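Local coordinates for protein salicylate carboxymethyltransferase (Clarkia breweri, PDB 1M6E) that transfers a methyl group from S-adenosyl-L-methionine to the carboxyl group of salicylic acid, giving the volatile ester methyl salicylate, at residues Ser22-Gln27 with Trp284-Lys289; Cys223-Leu228 with Leu334-Arg339. All blocks are in the same frame, centred on the assembly; numbering follows the deposited sequence.

Interaction 1: residues Ser22-Gln27 with Trp284-Lys289; sequences SFIQRQ and WSSCTK. With SAH (S-adenosyl-L-homocysteine), chain C.
Ile24 and Phe23 stand at the start of helix 23-31, which borders the cofactor and substrate site of this Rossmann-fold methyltransferase of the SABATH family. They meet the irregular segment 284-289, which follows strand 275-283. Ile24 and Ser286 come nearest in the backbone, with CA of Ile24 5.0 Å from CA of Ser286. The CG1 branch of Ile24 stands beside its own backbone N (chi1 -70°), and this carries CD1 over the chain at Ser285 and Ser286. The model is too tight there for the individual distances to be trusted. Ile24 also touches Ile282 of strand 275-283.

Phe23 packs further along the loop. Its CB lies 3.7 Å from the carbonyl O of Cys287. Its ring carbon CD2 is 3.9 Å from CG2 of Thr288, which is poorly ordered, and the methyl comes at the ring obliquely. Gln27, one turn on from Phe23, brings OE1 to 3.8 Å from O of Cys287. No hydrogen bond links the two segments.

CB of Gln25 leaves the helix on the side away from the loop, and the side chain lies in the ligand site. It binds substrate and touches the salicylate. Ser22 OG is hydrogen-bonded to Asn65, a probable S-adenosyl-L-methionine contact. The carboxylate of S-adenosyl-L-homocysteine also reaches Gln25: its OXT lies 3.1 Å from CB of Gln25 and 3.3 Å from CG of Gln25.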
ATOM      1  N   SER A  22     -20.192  -0.701  -6.356  1.00 39.60           N
ATOM      2  CA  SER A  22     -19.993   0.731  -6.317  1.00 44.28           C
ATOM      3  C   SER A  22     -20.179   1.401  -7.661  1.00 44.08           C
ATOM      4  O   SER A  22     -19.394   2.285  -8.020  1.00 43.95           O
ATOM      5  CB  SER A  22     -18.607   1.043  -5.767  1.00 39.20           C
ATOM      6  OG  SER A  22     -17.627   0.363  -6.512  1.00 49.51           O
ATOM      7  N   PHE A  23     -21.235   1.013  -8.387  1.00 48.77           N
ATOM      8  CA  PHE A  23     -21.488   1.572  -9.719  1.00 48.93           C
ATOM      9  C   PHE A  23     -22.039   2.954  -9.654  1.00 55.21           C
ATOM     10  O   PHE A  23     -21.895   3.700 -10.619  1.00 67.94           O
ATOM     11  CB  PHE A  23     -22.454   0.719 -10.518  1.00 48.90           C
ATOM     12  CG  PHE A  23     -22.039  -0.711 -10.616  1.00 75.39           C
ATOM     13  CD1 PHE A  23     -22.018  -1.522  -9.483  1.00 78.34           C
ATOM     14  CD2 PHE A  23     -21.595  -1.239 -11.821  1.00 81.68           C
ATOM     15  CE1 PHE A  23     -21.549  -2.833  -9.553  1.00 77.57           C
ATOM     16  CE2 PHE A  23     -21.124  -2.555 -11.896  1.00 75.94           C
ATOM     17  CZ  PHE A  23     -21.102  -3.345 -10.759  1.00 73.32           C
ATOM     18  N   ILE A  24     -22.673   3.305  -8.534  1.00 49.00           N
ATOM     19  CA  ILE A  24     -23.242   4.633  -8.409  1.00 42.62           C
ATOM     20  C   ILE A  24     -22.181   5.642  -8.185  1.00 42.83           C
ATOM     21  O   ILE A  24     -22.243   6.727  -8.749  1.00 61.13           O
ATOM     22  CB  ILE A  24     -24.282   4.766  -7.274  1.00 54.88           C
ATOM     23  CG1 ILE A  24     -25.562   4.001  -7.645  1.00 66.74           C
ATOM     24  CG2 ILE A  24     -24.668   6.246  -7.079  1.00 46.55           C
ATOM     25  CD1 ILE A  24     -26.238   4.455  -8.956  1.00 63.08           C
ATOM     26  N   GLN A  25     -21.202   5.318  -7.357  1.00 48.37           N
ATOM     27  CA  GLN A  25     -20.126   6.281  -7.130  1.00 51.25           C
ATOM     28  C   GLN A  25     -19.305   6.355  -8.419  1.00 46.24           C
ATOM     29  O   GLN A  25     -18.597   7.338  -8.680  1.00 44.77           O
ATOM     30  CB  GLN A  25     -19.251   5.872  -5.936  1.00 43.91           C
ATOM     31  CG  GLN A  25     -19.422   4.434  -5.519  1.00 51.55           C
ATOM     32  CD  GLN A  25     -20.488   4.272  -4.476  1.00 50.97           C
ATOM     33  OE1 GLN A  25     -21.348   3.396  -4.579  1.00 51.31           O
ATOM     34  NE2 GLN A  25     -20.432   5.112  -3.444  1.00 62.29           N
ATOM     35  N   ARG A  26     -19.436   5.317  -9.239  1.00 47.03           N
ATOM     36  CA  ARG A  26     -18.715   5.270 -10.498  1.00 48.51           C
ATOM     37  C   ARG A  26     -19.294   6.197 -11.530  1.00 45.39           C
ATOM     38  O   ARG A  26     -18.560   6.721 -12.339  1.00 47.75           O
ATOM     39  CB  ARG A  26     -18.704   3.867 -11.071  1.00 43.66           C
ATOM     40  CG  ARG A  26     -17.834   3.765 -12.303  1.00 48.17           C
ATOM     41  CD  ARG A  26     -17.336   2.354 -12.421  1.00 75.24           C
ATOM     42  NE  ARG A  26     -16.096   2.254 -13.172  1.00 90.24           N
ATOM     43  CZ  ARG A  26     -15.991   2.502 -14.470  1.00103.38           C
ATOM     44  NH1 ARG A  26     -17.061   2.875 -15.174  1.00102.62           N
ATOM     45  NH2 ARG A  26     -14.815   2.349 -15.062  1.00108.28           N
ATOM     46  N   GLN A  27     -20.611   6.382 -11.494  1.00 55.35           N
ATOM     47  CA  GLN A  27     -21.329   7.234 -12.442  1.00 58.95           C
ATOM     48  C   GLN A  27     -21.147   8.683 -12.086  1.00 57.85           C
ATOM     49  O   GLN A  27     -21.120   9.549 -12.968  1.00 61.93           O
ATOM     50  CB  GLN A  27     -22.815   6.893 -12.438  1.00 63.11           C
ATOM     51  CG  GLN A  27     -23.387   6.669 -13.814  1.00 73.97           C
ATOM     52  CD  GLN A  27     -24.489   5.637 -13.782  1.00 91.86           C
ATOM     53  OE1 GLN A  27     -24.339   4.571 -13.161  1.00 96.13           O
ATOM     54  NE2 GLN A  27     -25.603   5.934 -14.452  1.00 96.92           N
ATOM     55  N   TRP A 284     -31.028   6.452  -7.268  1.00 52.40           N
ATOM     56  CA  TRP A 284     -30.522   5.192  -6.774  1.00 48.72           C
ATOM     57  C   TRP A 284     -30.723   4.153  -7.876  1.00 60.93           C
ATOM     58  O   TRP A 284     -31.304   3.088  -7.660  1.00 73.40           O
ATOM     59  CB  TRP A 284     -31.234   4.773  -5.465  1.00 53.41           C
ATOM     60  CG  TRP A 284     -31.188   5.830  -4.337  1.00 43.80           C
ATOM     61  CD1 TRP A 284     -30.571   7.049  -4.384  1.00 47.43           C
ATOM     62  CD2 TRP A 284     -31.773   5.735  -3.026  1.00 30.60           C
ATOM     63  NE1 TRP A 284     -30.727   7.715  -3.193  1.00 48.29           N
ATOM     64  CE2 TRP A 284     -31.461   6.937  -2.339  1.00 44.15           C
ATOM     65  CE3 TRP A 284     -32.530   4.756  -2.366  1.00 34.44           C
ATOM     66  CZ2 TRP A 284     -31.885   7.191  -1.010  1.00 41.72           C
ATOM     67  CZ3 TRP A 284     -32.959   5.007  -1.033  1.00 35.81           C
ATOM     68  CH2 TRP A 284     -32.628   6.220  -0.378  1.00 35.80           C
ATOM     69  N   SER A 285     -30.280   4.494  -9.083  1.00 69.05           N
ATOM     70  CA  SER A 285     -30.317   3.564 -10.205  1.00 69.39           C
ATOM     71  C   SER A 285     -29.514   2.385  -9.633  1.00 78.37           C
ATOM     72  O   SER A 285     -30.003   1.246  -9.641  1.00 77.80           O
ATOM     73  CB  SER A 285     -29.575   4.163 -11.402  1.00 75.12           C
ATOM     74  OG  SER A 285     -28.271   4.615 -11.037  1.00 57.85           O
ATOM     75  N   SER A 286     -28.305   2.703  -9.113  1.00 74.12           N
ATOM     76  CA  SER A 286     -27.338   1.777  -8.455  1.00 59.54           C
ATOM     77  C   SER A 286     -26.947   0.570  -9.278  1.00 65.60           C
ATOM     78  O   SER A 286     -26.349  -0.377  -8.753  1.00 50.26           O
ATOM     79  CB  SER A 286     -27.854   1.289  -7.063  1.00 65.28           C
ATOM     80  OG  SER A 286     -27.433   2.075  -5.929  1.00 35.89           O
ATOM     81  N   CYS A 287     -27.287   0.608 -10.569  1.00 78.89           N
ATOM     82  CA  CYS A 287     -26.989  -0.482 -11.500  1.00 83.33           C
ATOM     83  C   CYS A 287     -26.245  -0.032 -12.753  1.00 96.98           C
ATOM     84  O   CYS A 287     -25.424   0.903 -12.772  1.00105.10           O
ATOM     85  CB  CYS A 287     -28.268  -1.140 -11.999  1.00 74.66           C
ATOM     86  SG  CYS A 287     -29.528  -1.470 -10.813  1.00 58.64           S
ATOM     87  N   THR A 288     -26.596  -0.735 -13.816  1.00102.44           N
ATOM     88  CA  THR A 288     -26.069  -0.522 -15.135  1.00111.96           C
ATOM     89  C   THR A 288     -27.068  -1.258 -16.044  1.00119.88           C
ATOM     90  O   THR A 288     -28.195  -1.530 -15.625  1.00119.96           O
ATOM     91  CB  THR A 288     -24.623  -1.092 -15.221  1.00112.30           C
ATOM     92  OG1 THR A 288     -24.320  -1.447 -16.572  1.00120.90           O
ATOM     93  CG2 THR A 288     -24.451  -2.297 -14.296  1.00100.82           C
ATOM     94  N   LYS A 289     -26.702  -1.547 -17.286  1.00128.43           N
ATOM     95  CA  LYS A 289     -27.611  -2.283 -18.159  1.00135.45           C
ATOM     96  C   LYS A 289     -27.552  -3.731 -17.666  1.00142.77           C
ATOM     97  O   LYS A 289     -27.150  -4.640 -18.397  1.00143.60           O
ATOM     98  CB  LYS A 289     -27.134  -2.192 -19.610  1.00133.74           C
ATOM     99  CG  LYS A 289     -25.664  -2.550 -19.791  1.00125.59           C
ATOM    100  CD  LYS A 289     -25.227  -2.353 -21.229  1.00119.99           C
ATOM    101  CE  LYS A 289     -23.742  -2.620 -21.399  1.00109.88           C
ATOM    102  NZ  LYS A 289     -23.345  -2.438 -22.815  1.00 98.47           N
TER
HETATM  103  N   SAH C2814     -13.589   7.393  -4.154  1.00 56.48           N
HETATM  104  CA  SAH C2814     -14.397   6.134  -4.502  1.00 64.42           C
HETATM  105  CB  SAH C2814     -15.070   5.465  -3.288  1.00 56.91           C
HETATM  106  CG  SAH C2814     -14.821   6.079  -1.975  1.00 57.98           C
HETATM  107  SD  SAH C2814     -15.627   5.355  -0.504  1.00 45.74           S
HETATM  108  C   SAH C2814     -15.559   6.386  -5.462  1.00 73.38           C
HETATM  109  O   SAH C2814     -15.793   7.558  -5.882  1.00 83.12           O
HETATM  110  OXT SAH C2814     -16.227   5.311  -5.766  1.00 65.20           O
HETATM  111  C5' SAH C2814     -14.862   6.436   0.656  1.00 56.58           C
HETATM  112  C4' SAH C2814     -13.438   6.023   1.239  1.00 42.83           C
HETATM  113  O4' SAH C2814     -13.155   7.171   2.101  1.00 32.53           O
HETATM  114  C3' SAH C2814     -13.504   4.830   2.265  1.00 43.28           C
HETATM  115  O3' SAH C2814     -12.696   3.621   1.754  1.00 33.08           O
HETATM  116  C2' SAH C2814     -12.866   5.331   3.483  1.00 31.51           C
HETATM  117  O2' SAH C2814     -12.020   4.533   4.241  1.00 48.33           O
HETATM  118  C1' SAH C2814     -12.318   6.757   2.989  1.00 28.19           C
HETATM  119  N9  SAH C2814     -12.168   7.666   4.103  1.00 29.13           N
HETATM  120  C8  SAH C2814     -13.050   8.035   5.096  1.00 31.37           C
HETATM  121  N7  SAH C2814     -12.553   8.867   5.964  1.00 37.09           N
HETATM  122  C5  SAH C2814     -11.270   9.054   5.505  1.00 35.25           C
HETATM  123  C6  SAH C2814     -10.189   9.828   5.983  1.00 39.85           C
HETATM  124  N6  SAH C2814     -10.318  10.561   7.090  1.00 52.26           N
HETATM  125  N1  SAH C2814      -8.977   9.836   5.305  1.00 30.71           N
HETATM  126  C2  SAH C2814      -8.863   9.072   4.172  1.00 35.78           C
HETATM  127  N3  SAH C2814      -9.839   8.287   3.635  1.00 35.76           N
HETATM  128  C4  SAH C2814     -11.022   8.325   4.356  1.00 31.84           C

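Interaction 2: residues Cys223-Leu228 with Leu334-Arg339; sequences CLIWQL and LLIIER
Arg339, on helix 322-341, lies across Leu224, in the approach to helix 227-238, and Leu228, on that helix. Its CB is 3.9 Å from CD2 of Leu228. CG stands anti to the backbone N (chi1 176°), which sends the chain out from the helix toward these leucines. There CG of Arg339 meets CD2 of Leu224 at 3.6 Å, and CD1 of Leu228 is a little farther off. The chain bends at chi2 (48°) and crosses Leu224 obliquely. CD of Arg339 is 4.1 Å and NE of Arg339 3.6 Å from CD2 of Leu224. At the end the guanidinium turns one flat face to Leu224, whose CD2 sits 3.5 Å above the plane and over its centre. The second methyl, CD1 of Leu224, is 3.4 Å from NH1 of Arg339. The contact with leucine is thus apolar packing on the face of a charged group. The charge itself is met by Glu343, which forms a salt bridge with NH2.

Leu228 also packs against the preceding turn of helix 322-341. Its CD2 lies 3.4 Å from CB of Leu335, and its CD1 lies 3.8 Å from CG2 of Ile336. Ile225 reaches the same isoleucine more loosely with CD1. No hydrogen bond joins the two segments.

Trp226 belongs to the salicylate pocket and meets Tyr255, which binds the substrate. The carbonyl O of Ile225 is hydrogen-bonded to the hydroxyl of Tyr332, earlier on helix 322-341. Helix 303-320 packs against both segments: its Met308 touches Ile225 and Trp226, and its Ala305 touches Ile336.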
ATOM      1  N   CYS A 223     -30.954  12.507   4.651  1.00 76.45           N
ATOM      2  CA  CYS A 223     -31.249  11.667   5.808  1.00 67.66           C
ATOM      3  C   CYS A 223     -31.938  10.314   5.616  1.00 64.00           C
ATOM      4  O   CYS A 223     -31.912   9.469   6.529  1.00 64.10           O
ATOM      5  CB  CYS A 223     -32.006  12.512   6.822  1.00 61.24           C
ATOM      6  SG  CYS A 223     -31.109  14.043   7.212  1.00 57.15           S
ATOM      7  N   LEU A 224     -32.543  10.098   4.450  1.00 58.06           N
ATOM      8  CA  LEU A 224     -33.216   8.824   4.163  1.00 54.55           C
ATOM      9  C   LEU A 224     -32.110   7.958   3.619  1.00 56.42           C
ATOM     10  O   LEU A 224     -31.254   8.455   2.879  1.00 67.27           O
ATOM     11  CB  LEU A 224     -34.299   9.004   3.087  1.00 61.07           C
ATOM     12  CG  LEU A 224     -35.428   7.961   3.047  1.00 69.59           C
ATOM     13  CD1 LEU A 224     -36.598   8.471   3.916  1.00 67.55           C
ATOM     14  CD2 LEU A 224     -35.882   7.703   1.597  1.00 49.35           C
ATOM     15  N   ILE A 225     -32.130   6.683   3.975  1.00 50.78           N
ATOM     16  CA  ILE A 225     -31.106   5.694   3.575  1.00 58.87           C
ATOM     17  C   ILE A 225     -30.553   5.172   4.884  1.00 63.88           C
ATOM     18  O   ILE A 225     -30.356   3.968   5.052  1.00 70.79           O
ATOM     19  CB  ILE A 225     -29.899   6.271   2.714  1.00 51.71           C
ATOM     20  CG1 ILE A 225     -29.126   5.121   2.052  1.00 53.70           C
ATOM     21  CG2 ILE A 225     -28.885   7.001   3.587  1.00 31.33           C
ATOM     22  CD1 ILE A 225     -29.970   4.128   1.236  1.00 40.13           C
ATOM     23  N   TRP A 226     -30.313   6.102   5.809  1.00 65.94           N
ATOM     24  CA  TRP A 226     -29.830   5.779   7.148  1.00 60.25           C
ATOM     25  C   TRP A 226     -31.092   5.599   7.960  1.00 58.70           C
ATOM     26  O   TRP A 226     -31.253   4.598   8.663  1.00 56.73           O
ATOM     27  CB  TRP A 226     -28.977   6.914   7.688  1.00 52.54           C
ATOM     28  CG  TRP A 226     -27.649   7.028   6.965  1.00 45.33           C
ATOM     29  CD1 TRP A 226     -27.133   8.152   6.409  1.00 44.89           C
ATOM     30  CD2 TRP A 226     -26.626   6.017   6.844  1.00 41.87           C
ATOM     31  NE1 TRP A 226     -25.861   7.922   5.967  1.00 52.03           N
ATOM     32  CE2 TRP A 226     -25.517   6.624   6.218  1.00 40.69           C
ATOM     33  CE3 TRP A 226     -26.538   4.663   7.212  1.00 42.45           C
ATOM     34  CZ2 TRP A 226     -24.323   5.936   5.951  1.00 47.43           C
ATOM     35  CZ3 TRP A 226     -25.347   3.972   6.943  1.00 52.89           C
ATOM     36  CH2 TRP A 226     -24.257   4.615   6.320  1.00 51.90           C
ATOM     37  N   GLN A 227     -31.991   6.576   7.832  1.00 63.61           N
ATOM     38  CA  GLN A 227     -33.301   6.521   8.474  1.00 55.70           C
ATOM     39  C   GLN A 227     -33.838   5.132   8.173  1.00 47.70           C
ATOM     40  O   GLN A 227     -34.226   4.403   9.065  1.00 48.43           O
ATOM     41  CB  GLN A 227     -34.223   7.555   7.859  1.00 62.31           C
ATOM     42  CG  GLN A 227     -35.629   7.587   8.443  1.00 77.51           C
ATOM     43  CD  GLN A 227     -35.964   8.934   9.092  1.00 88.20           C
ATOM     44  OE1 GLN A 227     -35.593   9.998   8.578  1.00 86.65           O
ATOM     45  NE2 GLN A 227     -36.680   8.891  10.220  1.00 90.48           N
ATOM     46  N   LEU A 228     -33.834   4.756   6.903  1.00 43.41           N
ATOM     47  CA  LEU A 228     -34.295   3.432   6.518  1.00 43.82           C
ATOM     48  C   LEU A 228     -33.527   2.316   7.250  1.00 45.57           C
ATOM     49  O   LEU A 228     -34.097   1.270   7.573  1.00 42.22           O
ATOM     50  CB  LEU A 228     -34.176   3.261   4.996  1.00 46.19           C
ATOM     51  CG  LEU A 228     -35.391   3.785   4.221  1.00 47.29           C
ATOM     52  CD1 LEU A 228     -34.970   4.518   2.927  1.00 35.97           C
ATOM     53  CD2 LEU A 228     -36.312   2.591   3.942  1.00 42.87           C
ATOM     54  N   LEU A 334     -35.733  -4.671   2.046  1.00 58.05           N
ATOM     55  CA  LEU A 334     -37.176  -4.537   1.874  1.00 39.26           C
ATOM     56  C   LEU A 334     -37.658  -3.094   2.090  1.00 43.61           C
ATOM     57  O   LEU A 334     -38.442  -2.540   1.311  1.00 48.16           O
ATOM     58  CB  LEU A 334     -37.858  -5.477   2.859  1.00 25.62           C
ATOM     59  CG  LEU A 334     -38.091  -6.904   2.363  1.00 39.61           C
ATOM     60  CD1 LEU A 334     -37.269  -7.171   1.141  1.00 41.42           C
ATOM     61  CD2 LEU A 334     -37.754  -7.905   3.432  1.00 34.62           C
ATOM     62  N   LEU A 335     -37.190  -2.475   3.155  1.00 36.91           N
ATOM     63  CA  LEU A 335     -37.599  -1.126   3.431  1.00 39.59           C
ATOM     64  C   LEU A 335     -37.292  -0.209   2.281  1.00 45.99           C
ATOM     65  O   LEU A 335     -38.120   0.616   1.944  1.00 54.74           O
ATOM     66  CB  LEU A 335     -36.921  -0.622   4.698  1.00 53.25           C
ATOM     67  CG  LEU A 335     -37.595  -0.948   6.029  1.00 55.65           C
ATOM     68  CD1 LEU A 335     -38.579   0.171   6.311  1.00 65.92           C
ATOM     69  CD2 LEU A 335     -38.282  -2.327   5.996  1.00 54.67           C
ATOM     70  N   ILE A 336     -36.112  -0.320   1.669  1.00 59.39           N
ATOM     71  CA  ILE A 336     -35.809   0.585   0.550  1.00 63.70           C
ATOM     72  C   ILE A 336     -36.615   0.169  -0.667  1.00 60.00           C
ATOM     73  O   ILE A 336     -37.147   1.036  -1.373  1.00 57.80           O
ATOM     74  CB  ILE A 336     -34.287   0.666   0.147  1.00 68.80           C
ATOM     75  CG1 ILE A 336     -33.419  -0.231   1.041  1.00 75.41           C
ATOM     76  CG2 ILE A 336     -33.824   2.137   0.216  1.00 57.89           C
ATOM     77  CD1 ILE A 336     -31.927  -0.321   0.623  1.00 71.89           C
ATOM     78  N   ILE A 337     -36.719  -1.135  -0.923  1.00 47.25           N
ATOM     79  CA  ILE A 337     -37.533  -1.563  -2.053  1.00 52.44           C
ATOM     80  C   ILE A 337     -38.895  -0.843  -1.954  1.00 62.38           C
ATOM     81  O   ILE A 337     -39.288  -0.091  -2.864  1.00 60.54           O
ATOM     82  CB  ILE A 337     -37.795  -3.067  -2.052  1.00 46.88           C
ATOM     83  CG1 ILE A 337     -36.494  -3.834  -2.207  1.00 35.56           C
ATOM     84  CG2 ILE A 337     -38.723  -3.416  -3.181  1.00 47.96           C
ATOM     85  CD1 ILE A 337     -36.661  -5.344  -2.299  1.00 34.52           C
ATOM     86  N   GLU A 338     -39.615  -1.056  -0.848  1.00 64.12           N
ATOM     87  CA  GLU A 338     -40.900  -0.378  -0.679  1.00 68.84           C
ATOM     88  C   GLU A 338     -40.687   1.139  -0.788  1.00 62.82           C
ATOM     89  O   GLU A 338     -41.266   1.776  -1.658  1.00 63.26           O
ATOM     90  CB  GLU A 338     -41.561  -0.744   0.676  1.00 78.35           C
ATOM     91  CG  GLU A 338     -43.040  -0.267   0.872  1.00 75.41           C
ATOM     92  CD  GLU A 338     -43.172   1.205   1.329  1.00 91.14           C
ATOM     93  OE1 GLU A 338     -44.255   1.795   1.099  1.00 95.01           O
ATOM     94  OE2 GLU A 338     -42.215   1.773   1.927  1.00 83.18           O
ATOM     95  N   ARG A 339     -39.842   1.717   0.059  1.00 64.22           N
ATOM     96  CA  ARG A 339     -39.633   3.161   0.002  1.00 69.96           C
ATOM     97  C   ARG A 339     -39.268   3.657  -1.386  1.00 76.85           C
ATOM     98  O   ARG A 339     -39.304   4.867  -1.662  1.00 66.96           O
ATOM     99  CB  ARG A 339     -38.550   3.613   0.974  1.00 66.96           C
ATOM    100  CG  ARG A 339     -38.254   5.110   0.860  1.00 66.60           C
ATOM    101  CD  ARG A 339     -39.542   5.927   0.851  1.00 66.95           C
ATOM    102  NE  ARG A 339     -39.308   7.358   0.640  1.00 72.77           N
ATOM    103  CZ  ARG A 339     -39.424   8.281   1.596  1.00 71.73           C
ATOM    104  NH1 ARG A 339     -39.780   7.925   2.832  1.00 59.74           N
ATOM    105  NH2 ARG A 339     -39.161   9.559   1.326  1.00 67.63           N
TER

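In the fold
From the N terminus the four segments come in the order 22-27, 223-228, 284-289 and 334-339, so the two contacts cross along the chain. Interaction 1 closes the longer loop, of 256 residues. It ties helix 23-31, near the N terminus, to the loop after strand 275-283, an outermost strand of the sheet. Interaction 2 closes a loop of 105 residues and joins the approach to helix 227-238 to helix 322-341. Their centres are about 17 Å apart. Trp284 bridges them: its CZ3 packs against Ile336 CG2 and its CH2 against Ile225 CD1. Segments 22-27 and 223-228 also carry residues of the salicylate pocket, Gln25 and Trp226.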